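Local coordinates for probable intron-encoded endonuclease 1 (Wickerhamomyces canadensis, PDB 6X1J), which cleaves DNA as a LAGLIDADG homing endonuclease, taking part in the homing of an intron in the mitochondrial 21S rRNA gene, at residues L141-W144 / F145-D148; F170-E173 / E174-L178; N180-N183 / I184-L188; Y202-N205 / K206-E209; L210-N213 / L214-Y218. All blocks are in the same frame, centred on the assembly; numbering follows the deposited sequence.

How the contacts relate
The five contacts are local, each closing only one or two turns between adjoining segments, and they follow one another in series along the chain, with none nested or crossing. Contact 1 lies on helix 138-148 and ends at the metal-binding residues beside the DNA. Contacts 2 and 3 are the start and the end of helix 172-186, which packs on helix 138-148 through Leu178, Leu182 and Phe186 against Leu141 and Trp144. Contact 4 turns the chain from strand 198-203 into helix 208-215, and contact 5 continues that helix to its end. Along it, Phe211 meets Phe145 of contact 1, and Leu210 and Leu214 meet the 186-188 end of contact 3.

Contact 1: L141-W144 / F145-D148; sequences LAYW and FMDD. With K (potassium ion), chain D; K (potassium ion), chain E; nucleotides of chain C; nucleotides of chain B.
Residues 141-148 form one helical run in which the amides of Phe145, Met146, Asp147 and Asp148 each bond back four residues, to the carbonyls of Leu141, Ala142, Tyr143 and Trp144; the last of these, Asp148 N to Trp144 O at 2.8 Å, is the straightest (168° at the hydrogen). On one flank the Met146 methyl sits over a face of the Tyr143 ring, CE 3.7 Å from the ring centroid, in a CH-pi contact. A bend at the last torsion of Met146 (chi3 -88°) lays CE on the ring while SD stays farther off. Since Tyr143 OH also hydrogen-bonds His73, an alanine here would probably leave the methionine methyl without its aromatic surface and His73 without this mate. The run is the second LAGLIDADG motif helix of the enzyme, and its C-terminal end meets the DNA backbone. Asp147 O binds one potassium ion, shared with Asp47 and OP1 of DC17 of chain C, while Tyr70 and Asn43 hold the Asp147 carboxylate. Asp148 OD2 binds the second potassium ion at 2.8 Å, shared with OP2 of DC15 of chain B. A water at the indole edge, in plane, accepts from Trp144 NE1 and lies 2.9 Å from Asp148 OD2, to which it can donate.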
# COMPACT_ATOMS: atom_id res chain seq x y z
N LEU A 141 -3.99 -0.13 -8.19
CA LEU A 141 -5.09 0.82 -7.82
C LEU A 141 -5.90 0.27 -6.64
O LEU A 141 -6.25 1.08 -5.75
CB LEU A 141 -6.06 1.03 -8.98
CG LEU A 141 -5.63 2.00 -10.07
CD1 LEU A 141 -6.75 2.10 -11.09
CD2 LEU A 141 -5.31 3.36 -9.49
N ALA A 142 -6.17 -1.05 -6.62
CA ALA A 142 -7.00 -1.70 -5.57
C ALA A 142 -6.30 -1.60 -4.23
O ALA A 142 -6.95 -1.29 -3.22
CB ALA A 142 -7.29 -3.15 -5.91
N TYR A 143 -5.01 -1.89 -4.21
CA TYR A 143 -4.20 -1.84 -2.97
C TYR A 143 -4.10 -0.39 -2.49
O TYR A 143 -4.25 -0.16 -1.29
CB TYR A 143 -2.90 -2.64 -3.16
CG TYR A 143 -3.14 -4.13 -3.11
CD1 TYR A 143 -3.26 -4.81 -1.89
CD2 TYR A 143 -3.39 -4.87 -4.26
CE1 TYR A 143 -3.55 -6.18 -1.83
CE2 TYR A 143 -3.69 -6.23 -4.22
CZ TYR A 143 -3.78 -6.88 -3.00
OH TYR A 143 -4.06 -8.23 -2.98
N TRP A 144 -3.84 0.56 -3.38
CA TRP A 144 -3.80 2.00 -3.04
C TRP A 144 -5.14 2.36 -2.40
O TRP A 144 -5.15 3.00 -1.35
CB TRP A 144 -3.61 2.80 -4.31
CG TRP A 144 -3.40 4.25 -4.11
CD1 TRP A 144 -3.10 4.93 -2.97
CD2 TRP A 144 -3.31 5.19 -5.19
NE1 TRP A 144 -2.88 6.25 -3.26
CE2 TRP A 144 -3.02 6.44 -4.61
CE3 TRP A 144 -3.49 5.09 -6.57
CZ2 TRP A 144 -2.87 7.59 -5.39
CZ3 TRP A 144 -3.39 6.23 -7.34
CH2 TRP A 144 -3.07 7.45 -6.75
N PHE A 145 -6.22 1.90 -2.99
CA PHE A 145 -7.58 2.21 -2.49
C PHE A 145 -7.85 1.53 -1.13
O PHE A 145 -8.40 2.17 -0.21
CB PHE A 145 -8.63 1.89 -3.56
CG PHE A 145 -10.01 2.36 -3.14
CD1 PHE A 145 -10.36 3.70 -3.22
CD2 PHE A 145 -10.90 1.49 -2.54
CE1 PHE A 145 -11.56 4.16 -2.72
CE2 PHE A 145 -12.12 1.95 -2.05
CZ PHE A 145 -12.45 3.28 -2.14
N MET A 146 -7.47 0.26 -0.91
CA MET A 146 -7.74 -0.39 0.40
C MET A 146 -6.93 0.34 1.47
O MET A 146 -7.43 0.56 2.59
CB MET A 146 -7.42 -1.89 0.37
CG MET A 146 -8.30 -2.65 -0.62
SD MET A 146 -8.17 -4.48 -0.59
CE MET A 146 -6.84 -4.80 -1.75
N ASP A 147 -5.76 0.82 1.11
CA ASP A 147 -4.86 1.55 2.05
C ASP A 147 -5.46 2.93 2.33
O ASP A 147 -5.91 3.17 3.50
CB ASP A 147 -3.45 1.59 1.48
CG ASP A 147 -2.69 0.27 1.58
OD1 ASP A 147 -3.30 -0.73 2.04
OD2 ASP A 147 -1.49 0.26 1.23
N ASP A 148 -5.54 3.78 1.30
CA ASP A 148 -5.72 5.25 1.44
C ASP A 148 -7.08 5.72 0.88
O ASP A 148 -7.33 6.94 0.82
CB ASP A 148 -4.52 5.94 0.77
CG ASP A 148 -3.40 6.14 1.77
OD1 ASP A 148 -3.34 5.35 2.73
OD2 ASP A 148 -2.62 7.09 1.62
K K D . -5.19 3.77 5.62
K K E . 0.06 7.26 2.37
P DC C 17 -4.93 7.11 5.00
OP1 DC C 17 -3.92 6.18 5.56
OP2 DC C 17 -4.63 7.76 3.69
O5' DC C 17 -6.31 6.32 4.95
C5' DC C 17 -7.60 6.84 4.48
C4' DC C 17 -8.60 6.81 5.61
O4' DC C 17 -8.46 7.96 6.48
C3' DC C 17 -10.09 6.71 5.26
O3' DC C 17 -10.66 5.65 6.06
C2' DC C 17 -10.60 8.10 5.59
C1' DC C 17 -9.72 8.55 6.73
N1 DC C 17 -9.54 10.03 6.85
C2 DC C 17 -9.59 10.65 8.11
O2 DC C 17 -9.83 9.97 9.12
N3 DC C 17 -9.38 11.98 8.20
C4 DC C 17 -9.08 12.68 7.10
N4 DC C 17 -8.91 14.00 7.23
C5 DC C 17 -9.00 12.07 5.82
C6 DC C 17 -9.21 10.75 5.74
P DC B 15 -0.69 6.63 6.13
OP1 DC B 15 -0.90 8.06 6.46
OP2 DC B 15 -1.08 6.04 4.80
O5' DC B 15 0.86 6.56 6.36
C5' DC B 15 1.76 5.56 5.92
C4' DC B 15 3.04 6.18 6.40
O4' DC B 15 3.03 6.29 7.84
C3' DC B 15 4.42 5.65 5.97
O3' DC B 15 4.87 6.83 5.28
C2' DC B 15 4.99 5.14 7.28
C1' DC B 15 4.32 6.02 8.34
N1 DC B 15 4.17 5.41 9.68
C2 DC B 15 4.59 6.11 10.82
O2 DC B 15 5.09 7.24 10.67
N3 DC B 15 4.48 5.53 12.03
C4 DC B 15 3.92 4.33 12.14
N4 DC B 15 3.82 3.80 13.36
C5 DC B 15 3.45 3.60 11.01
C6 DC B 15 3.62 4.16 9.80
O HOH W 1 -1.87 7.95 -1.04
O HOH W 2 -7.24 4.00 7.22
O HOH W 3 -5.31 6.07 8.01
O HOH W 4 2.82 7.49 3.12
O HOH W 5 -1.85 9.06 3.72
O HOH W 6 -0.53 10.08 1.02

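Contact 2: F170-E173 / E174-L178; sequences FKKE and EVEIL
The chain enters helix 172-186 at Lys171, the N-cap, and the first turns close when Val175 N, Glu176 N and Ile177 N bond back to the carbonyls of Lys171, Lys172 and Glu173. Glu174, three residues into the helix, reaches back to the start of the helix: OE1 takes the N-H of Lys171 at 2.8 Å in a nearly straight bond (173°), using the lone pair that points away from OE2. With CG anti to the carbonyl carbon (chi1 -75°) and the rest extended, its carboxylate lies beside the Lys171 side chain, whose CG is 3.2 Å from OE1. This is the glutamate half of a capping box; lysine at the N-cap cannot supply the other half. Glu174 OE1 also lies at the edge of the Phe170 ring, near its plane, 3.8 Å from Phe170 CD1. Phe170 CB touches Val175 CG2 at 4.1 Å, bridging the residue before the cap and the fourth of the helix as a hydrophobic staple does. Lys172 NZ stands 4.0 Å from Glu176 OE2, beyond a salt bridge. Because Glu174 OE2 binds Ile127 N, one carboxylate satisfies two backbone amides, and its negative charge near the helix N terminus probably suits the helix dipole.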
# COMPACT_ATOMS: atom_id res chain seq x y z
N PHE A 170 1.60 13.86 -0.32
CA PHE A 170 2.35 14.20 -1.57
C PHE A 170 2.25 15.71 -1.85
O PHE A 170 1.42 16.43 -1.23
CB PHE A 170 1.84 13.37 -2.75
CG PHE A 170 2.14 11.89 -2.64
CD1 PHE A 170 3.42 11.42 -2.79
CD2 PHE A 170 1.14 10.98 -2.32
CE1 PHE A 170 3.71 10.07 -2.64
CE2 PHE A 170 1.42 9.64 -2.17
CZ PHE A 170 2.71 9.18 -2.33
N LYS A 171 3.06 16.20 -2.79
CA LYS A 171 3.02 17.62 -3.22
C LYS A 171 1.81 17.84 -4.13
O LYS A 171 1.38 16.88 -4.84
CB LYS A 171 4.30 18.01 -3.96
CG LYS A 171 5.64 17.68 -3.30
CD LYS A 171 5.95 18.53 -2.10
CE LYS A 171 5.49 17.89 -0.81
NZ LYS A 171 5.56 18.84 0.33
N LYS A 172 1.29 19.07 -4.17
CA LYS A 172 0.16 19.44 -5.06
C LYS A 172 0.51 18.99 -6.49
O LYS A 172 -0.36 18.34 -7.17
CB LYS A 172 -0.12 20.93 -4.91
CG LYS A 172 -1.34 21.47 -5.64
CD LYS A 172 -1.32 23.00 -5.81
CE LYS A 172 -2.60 23.56 -6.39
NZ LYS A 172 -2.42 24.94 -6.89
N GLU A 173 1.73 19.31 -6.93
CA GLU A 173 2.20 19.16 -8.33
C GLU A 173 2.32 17.67 -8.65
O GLU A 173 2.00 17.28 -9.80
CB GLU A 173 3.48 19.97 -8.50
CG GLU A 173 3.26 21.48 -8.38
CD GLU A 173 2.93 22.03 -7.00
OE1 GLU A 173 3.13 21.30 -5.99
OE2 GLU A 173 2.47 23.18 -6.93
N GLU A 174 2.69 16.87 -7.64
CA GLU A 174 2.71 15.38 -7.67
C GLU A 174 1.28 14.82 -7.85
O GLU A 174 1.04 14.03 -8.80
CB GLU A 174 3.37 14.88 -6.38
CG GLU A 174 4.88 15.03 -6.37
CD GLU A 174 5.57 14.43 -5.16
OE1 GLU A 174 5.06 14.63 -4.04
OE2 GLU A 174 6.55 13.71 -5.36
N VAL A 175 0.32 15.28 -7.05
CA VAL A 175 -1.09 14.82 -7.21
C VAL A 175 -1.61 15.23 -8.59
O VAL A 175 -2.28 14.37 -9.26
CB VAL A 175 -1.99 15.29 -6.04
CG1 VAL A 175 -3.41 14.80 -6.19
CG2 VAL A 175 -1.44 14.80 -4.70
N GLU A 176 -1.29 16.45 -9.06
CA GLU A 176 -1.74 16.91 -10.41
C GLU A 176 -1.18 15.96 -11.48
O GLU A 176 -1.94 15.63 -12.40
CB GLU A 176 -1.33 18.35 -10.73
CG GLU A 176 -2.10 19.42 -10.00
CD GLU A 176 -1.36 20.74 -9.85
OE1 GLU A 176 -0.26 20.86 -10.39
OE2 GLU A 176 -1.89 21.65 -9.18
N ILE A 177 0.05 15.49 -11.34
CA ILE A 177 0.60 14.44 -12.27
C ILE A 177 -0.27 13.18 -12.20
O ILE A 177 -0.72 12.69 -13.29
CB ILE A 177 2.08 14.14 -12.02
CG1 ILE A 177 2.97 15.30 -12.49
CG2 ILE A 177 2.48 12.85 -12.73
CD1 ILE A 177 4.22 15.49 -11.69
N LEU A 178 -0.53 12.66 -10.99
CA LEU A 178 -1.31 11.39 -10.81
C LEU A 178 -2.66 11.54 -11.52
O LEU A 178 -3.03 10.65 -12.37
CB LEU A 178 -1.51 11.11 -9.32
CG LEU A 178 -0.28 10.61 -8.57
CD1 LEU A 178 -0.48 10.67 -7.06
CD2 LEU A 178 0.10 9.19 -9.00

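Contact 3: N180-N183 / I184-L188; sequences NDLN and IKFNL
Leu182 and Phe186 both hold CG anti to the carbonyl carbon (chi1 -77° and -58°); their spacing of four sets them on one flank of the helix, and these torsions swing the branches so that Leu182 CD2 comes within 3.8 Å of Phe186 CD2. Lys185 runs fully extended from a chi1 of -171°; its CG lies 4.0 Å above the Phe186 ring, over its centre, and its NZ is gripped by the carbonyls of Val132, Leu133 and Ile136, three bonds that fix the ammonium group. Along the backbone, Lys185 N to Asp181 O at 2.8 Å and Phe186 N to Leu182 O at 3.0 Å keep the helical pattern, while the bond from Ile184 N to Asn180 O is weak. These are the last turns of helix 172-186, one of the helices packed around the second LAGLIDADG motif helix: Leu182 rests on Leu141 and Trp144, Phe186 on Leu141. The helix gives way at Asn187, which has positive phi and a left-handed backbone conformation. Asn187 CA makes a C-H···O contact of 3.0 Å with Asn183 O. Asn183 OD1 accepts the N-H of Cys190, tying the side chain of the final turn to the chain that leaves it, and Leu188 packs on Leu210 of helix 208-215.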
# COMPACT_ATOMS: atom_id res chain seq x y z
N ASN A 180 -3.73 13.70 -13.83
CA ASN A 180 -3.55 13.80 -15.31
C ASN A 180 -3.35 12.41 -15.93
O ASN A 180 -4.10 12.06 -16.89
CB ASN A 180 -2.38 14.72 -15.69
CG ASN A 180 -2.34 14.92 -17.19
OD1 ASN A 180 -1.62 14.20 -17.88
ND2 ASN A 180 -3.17 15.80 -17.72
N ASP A 181 -2.42 11.61 -15.40
CA ASP A 181 -2.01 10.31 -16.00
C ASP A 181 -3.03 9.20 -15.69
O ASP A 181 -3.32 8.36 -16.61
CB ASP A 181 -0.60 9.97 -15.55
CG ASP A 181 0.39 11.02 -16.02
OD1 ASP A 181 0.05 11.70 -16.98
OD2 ASP A 181 1.44 11.20 -15.38
N LEU A 182 -3.63 9.23 -14.48
CA LEU A 182 -4.73 8.28 -14.17
C LEU A 182 -5.86 8.48 -15.16
O LEU A 182 -6.36 7.47 -15.62
CB LEU A 182 -5.24 8.48 -12.75
CG LEU A 182 -4.35 7.90 -11.65
CD1 LEU A 182 -4.82 8.39 -10.29
CD2 LEU A 182 -4.34 6.37 -11.72
N ASN A 183 -6.26 9.73 -15.45
CA ASN A 183 -7.44 10.02 -16.30
C ASN A 183 -7.17 9.54 -17.75
O ASN A 183 -8.11 9.03 -18.40
CB ASN A 183 -7.84 11.48 -16.17
CG ASN A 183 -8.60 11.79 -14.88
OD1 ASN A 183 -9.11 10.90 -14.17
ND2 ASN A 183 -8.72 13.08 -14.61
N ILE A 184 -5.92 9.62 -18.22
CA ILE A 184 -5.53 9.11 -19.57
C ILE A 184 -5.48 7.58 -19.54
O ILE A 184 -6.09 6.95 -20.42
CB ILE A 184 -4.21 9.74 -20.03
CG1 ILE A 184 -4.46 11.20 -20.42
CG2 ILE A 184 -3.57 8.94 -21.17
CD1 ILE A 184 -3.33 12.13 -20.08
N LYS A 185 -4.81 6.96 -18.56
CA LYS A 185 -4.62 5.47 -18.62
C LYS A 185 -5.91 4.68 -18.34
O LYS A 185 -6.08 3.65 -18.99
CB LYS A 185 -3.51 5.01 -17.68
CG LYS A 185 -3.13 3.55 -17.87
CD LYS A 185 -1.94 3.19 -17.05
CE LYS A 185 -1.40 1.82 -17.36
NZ LYS A 185 -0.19 1.67 -16.54
N PHE A 186 -6.79 5.10 -17.42
CA PHE A 186 -7.99 4.32 -17.02
C PHE A 186 -9.29 5.03 -17.46
O PHE A 186 -10.37 4.52 -17.17
CB PHE A 186 -7.93 4.07 -15.51
CG PHE A 186 -6.68 3.34 -15.09
CD1 PHE A 186 -6.50 2.01 -15.42
CD2 PHE A 186 -5.70 3.98 -14.36
CE1 PHE A 186 -5.33 1.34 -15.06
CE2 PHE A 186 -4.54 3.31 -14.00
CZ PHE A 186 -4.36 1.99 -14.35
N ASN A 187 -9.15 6.12 -18.20
CA ASN A 187 -10.25 7.01 -18.63
C ASN A 187 -11.16 7.33 -17.44
O ASN A 187 -12.35 7.13 -17.52
CB ASN A 187 -11.02 6.46 -19.83
CG ASN A 187 -11.62 7.60 -20.64
OD1 ASN A 187 -11.21 8.76 -20.48
ND2 ASN A 187 -12.61 7.29 -21.47
N LEU A 188 -10.58 7.86 -16.38
CA LEU A 188 -11.33 8.42 -15.24
C LEU A 188 -11.49 9.93 -15.47
O LEU A 188 -10.81 10.45 -16.35
CB LEU A 188 -10.53 8.14 -13.96
CG LEU A 188 -10.49 6.67 -13.54
CD1 LEU A 188 -9.44 6.50 -12.45
CD2 LEU A 188 -11.87 6.22 -13.07

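Contact 4: Y202-N205 / K206-E209; sequences YIPN and KDYE
Two backbone hydrogen bonds, each spanning three residues, wind the chain from Pro204 to Tyr208: Asp207 N to Pro204 O at 2.9 Å and Tyr208 N to Asn205 O at 3.0 Å. Both donors stand well above the plane of the carbonyl they meet, by 52° and 64°, as in the tight winding of a 3-10 turn. Asn205 O has a second partner, a water that donates to it at 2.8 Å and accepts from Glu209 N at 3.0 Å, linking the turn to the first turn of the helix. Around this backbone, Asp207 carries the side-chain contact. Its CG lies anti to the carbonyl carbon (chi1 -80°), which brings the carboxylate against the CD-CG edge of the proline ring, with OD2 3.3 Å from Pro204 CD. OD2 also accepts the N-H of Asn189, and Asp207 CB packs at 3.6 Å on Ile203 CG2, the two side chains crossing at about a right angle. Farther out, Asn205 OD1 takes the N-H of Lys161 and Tyr208 OH bonds to Leu227 O. The turn thus carries the chain out of strand 198-203, which lies between strands 163-165 and 191-195 in an antiparallel sheet, and into helix 208-215, with Asp207 lying against the loop that follows helix 172-186.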
# COMPACT_ATOMS: atom_id res chain seq x y z
N TYR A 202 -10.39 13.30 -5.83
CA TYR A 202 -11.86 13.10 -5.80
C TYR A 202 -12.18 12.29 -7.05
O TYR A 202 -11.75 12.70 -8.17
CB TYR A 202 -12.54 14.47 -5.75
CG TYR A 202 -14.02 14.52 -6.07
CD1 TYR A 202 -14.98 14.35 -5.08
CD2 TYR A 202 -14.46 14.80 -7.36
CE1 TYR A 202 -16.34 14.41 -5.37
CE2 TYR A 202 -15.82 14.85 -7.67
CZ TYR A 202 -16.76 14.67 -6.67
OH TYR A 202 -18.09 14.71 -6.96
N ILE A 203 -12.87 11.16 -6.90
CA ILE A 203 -13.39 10.34 -8.03
C ILE A 203 -14.89 10.55 -8.08
O ILE A 203 -15.59 10.01 -7.23
CB ILE A 203 -13.06 8.86 -7.85
CG1 ILE A 203 -11.55 8.65 -7.65
CG2 ILE A 203 -13.63 8.04 -9.02
CD1 ILE A 203 -11.16 7.24 -7.17
N PRO A 204 -15.42 11.27 -9.10
CA PRO A 204 -16.81 11.72 -9.09
C PRO A 204 -17.73 10.50 -9.20
O PRO A 204 -17.25 9.46 -9.63
CB PRO A 204 -16.91 12.58 -10.35
CG PRO A 204 -15.95 11.85 -11.30
CD PRO A 204 -14.77 11.56 -10.40
N ASN A 205 -18.99 10.69 -8.82
CA ASN A 205 -20.06 9.67 -8.84
C ASN A 205 -20.16 9.01 -10.21
O ASN A 205 -20.46 7.80 -10.27
CB ASN A 205 -21.42 10.26 -8.44
CG ASN A 205 -22.51 9.22 -8.55
OD1 ASN A 205 -22.60 8.36 -7.67
ND2 ASN A 205 -23.28 9.24 -9.64
N LYS A 206 -19.97 9.77 -11.27
CA LYS A 206 -20.21 9.21 -12.63
C LYS A 206 -19.02 8.32 -13.02
O LYS A 206 -19.19 7.58 -14.01
CB LYS A 206 -20.44 10.35 -13.62
CG LYS A 206 -19.22 11.13 -14.07
CD LYS A 206 -19.62 12.37 -14.85
CE LYS A 206 -18.53 12.93 -15.73
NZ LYS A 206 -17.43 13.47 -14.92
N ASP A 207 -17.90 8.35 -12.27
CA ASP A 207 -16.79 7.35 -12.46
C ASP A 207 -17.02 6.08 -11.63
O ASP A 207 -16.23 5.12 -11.78
CB ASP A 207 -15.42 7.92 -12.11
CG ASP A 207 -14.84 8.77 -13.21
OD1 ASP A 207 -15.36 8.67 -14.34
OD2 ASP A 207 -13.89 9.54 -12.92
N TYR A 208 -18.08 6.01 -10.81
CA TYR A 208 -18.22 4.90 -9.83
C TYR A 208 -18.25 3.52 -10.50
O TYR A 208 -17.50 2.68 -10.05
CB TYR A 208 -19.47 4.98 -8.95
CG TYR A 208 -19.53 3.83 -7.97
CD1 TYR A 208 -18.76 3.84 -6.83
CD2 TYR A 208 -20.32 2.73 -8.21
CE1 TYR A 208 -18.80 2.79 -5.92
CE2 TYR A 208 -20.37 1.66 -7.33
CZ TYR A 208 -19.61 1.70 -6.16
OH TYR A 208 -19.62 0.65 -5.27
N GLU A 209 -19.09 3.30 -11.53
CA GLU A 209 -19.23 1.97 -12.17
C GLU A 209 -17.88 1.56 -12.77
O GLU A 209 -17.47 0.42 -12.53
CB GLU A 209 -20.38 1.92 -13.18
CG GLU A 209 -21.77 1.69 -12.56
CD GLU A 209 -21.92 0.59 -11.50
OE1 GLU A 209 -21.70 -0.61 -11.82
OE2 GLU A 209 -22.29 0.92 -10.35
O HOH W 7 -20.99 5.59 -11.83

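Contact 5: L210-N213 / L214-Y218; sequences LFYN and LVNPY
Tyr212 and Asn216, one turn apart, lie side by side and point the same way, the ring and the amide stacked with their planes only 8° apart. Both have CG anti to the backbone N (chi1 -178° and -179°), and this shared torsion lays the asparagine along the ring: its CB sits over the ring centre, 3.7 Å from the centroid, as a CH-pi contact, while CG reaches the far end, 3.6 Å from Tyr212 CZ. The amide oxygen of Asn216 is held by Lys224, so with an alanine in place of Tyr212 the asparagine would probably lose the flat surface under its amide, leaving the amide held mainly by its bond to Lys224 and freer to turn. On another flank, Val215 spreads both methyls against Phe211: CG1 over one face, offset toward the rim, and CG2 3.9 Å from CE2 of that ring. Leu210 and Leu214 meet more loosely, CD1 of the first 4.1 Å from CG of the second. The backbone tightens as the helix runs out. Asn216 N bonds to Tyr212 O at 2.7 Å, Pro217 has no N-H to give to Asn213 O and sets CD 3.8 Å from it instead, and Tyr218 N then closes a three-residue step to Val215 O. Phe211 meets Phe145 edge-to-face and Val215 touches Leu141, which seats this face of helix 208-215 on the LAGLIDADG helix 138-148; it is the closing helix of the alpha-beta-beta-alpha-beta-beta-alpha order that marks this half of the enzyme as a LAGLIDADG domain.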
# COMPACT_ATOMS: atom_id res chain seq x y z
N LEU A 210 -17.15 2.50 -13.37
CA LEU A 210 -15.84 2.25 -14.02
C LEU A 210 -14.84 1.82 -12.95
O LEU A 210 -14.23 0.75 -13.11
CB LEU A 210 -15.35 3.52 -14.75
CG LEU A 210 -13.90 3.50 -15.26
CD1 LEU A 210 -13.68 2.32 -16.19
CD2 LEU A 210 -13.56 4.79 -15.99
N PHE A 211 -14.71 2.62 -11.88
CA PHE A 211 -13.70 2.41 -10.82
C PHE A 211 -13.96 1.05 -10.18
O PHE A 211 -13.10 0.16 -10.18
CB PHE A 211 -13.75 3.52 -9.80
CG PHE A 211 -12.60 3.50 -8.83
CD1 PHE A 211 -11.36 4.00 -9.19
CD2 PHE A 211 -12.75 2.98 -7.56
CE1 PHE A 211 -10.30 4.02 -8.29
CE2 PHE A 211 -11.69 2.97 -6.67
CZ PHE A 211 -10.48 3.52 -7.02
N TYR A 212 -15.21 0.82 -9.80
CA TYR A 212 -15.63 -0.47 -9.22
C TYR A 212 -15.15 -1.60 -10.12
O TYR A 212 -14.54 -2.51 -9.60
CB TYR A 212 -17.15 -0.50 -9.03
CG TYR A 212 -17.73 -1.74 -8.39
CD1 TYR A 212 -17.87 -1.84 -7.02
CD2 TYR A 212 -18.20 -2.78 -9.17
CE1 TYR A 212 -18.46 -2.95 -6.43
CE2 TYR A 212 -18.76 -3.92 -8.61
CZ TYR A 212 -18.87 -4.01 -7.23
OH TYR A 212 -19.44 -5.12 -6.67
N ASN A 213 -15.46 -1.56 -11.41
CA ASN A 213 -15.22 -2.70 -12.33
C ASN A 213 -13.72 -2.90 -12.55
O ASN A 213 -13.36 -4.04 -12.96
CB ASN A 213 -15.95 -2.55 -13.67
CG ASN A 213 -17.43 -2.87 -13.55
OD1 ASN A 213 -17.79 -3.84 -12.91
ND2 ASN A 213 -18.29 -2.04 -14.12
N LEU A 214 -12.90 -1.86 -12.31
CA LEU A 214 -11.42 -1.95 -12.38
C LEU A 214 -10.88 -2.61 -11.11
O LEU A 214 -9.96 -3.43 -11.23
CB LEU A 214 -10.76 -0.57 -12.50
CG LEU A 214 -11.06 0.25 -13.75
CD1 LEU A 214 -10.43 1.62 -13.60
CD2 LEU A 214 -10.57 -0.43 -15.02
N VAL A 215 -11.33 -2.16 -9.93
CA VAL A 215 -10.67 -2.55 -8.66
C VAL A 215 -11.44 -3.65 -7.92
O VAL A 215 -10.78 -4.38 -7.17
CB VAL A 215 -10.38 -1.35 -7.73
CG1 VAL A 215 -9.76 -0.19 -8.48
CG2 VAL A 215 -11.58 -0.87 -6.93
N ASN A 216 -12.76 -3.77 -8.07
CA ASN A 216 -13.57 -4.70 -7.22
C ASN A 216 -12.99 -6.13 -7.29
O ASN A 216 -12.93 -6.81 -6.27
CB ASN A 216 -15.08 -4.69 -7.49
CG ASN A 216 -15.77 -5.65 -6.54
OD1 ASN A 216 -15.64 -5.48 -5.32
ND2 ASN A 216 -16.39 -6.71 -7.07
N PRO A 217 -12.52 -6.64 -8.45
CA PRO A 217 -11.98 -8.00 -8.51
C PRO A 217 -10.84 -8.27 -7.54
O PRO A 217 -10.67 -9.41 -7.19
CB PRO A 217 -11.47 -8.12 -9.94
CG PRO A 217 -12.36 -7.16 -10.72
CD PRO A 217 -12.53 -5.99 -9.77
N TYR A 218 -10.12 -7.25 -7.07
CA TYR A 218 -8.93 -7.40 -6.18
C TYR A 218 -9.28 -7.14 -4.71
O TYR A 218 -8.45 -7.43 -3.76
CB TYR A 218 -7.82 -6.46 -6.68
CG TYR A 218 -7.31 -6.77 -8.08
CD1 TYR A 218 -6.52 -7.88 -8.31
CD2 TYR A 218 -7.67 -6.01 -9.19
CE1 TYR A 218 -6.04 -8.19 -9.58
CE2 TYR A 218 -7.22 -6.31 -10.48
CZ TYR A 218 -6.38 -7.41 -10.67
OH TYR A 218 -5.88 -7.77 -11.90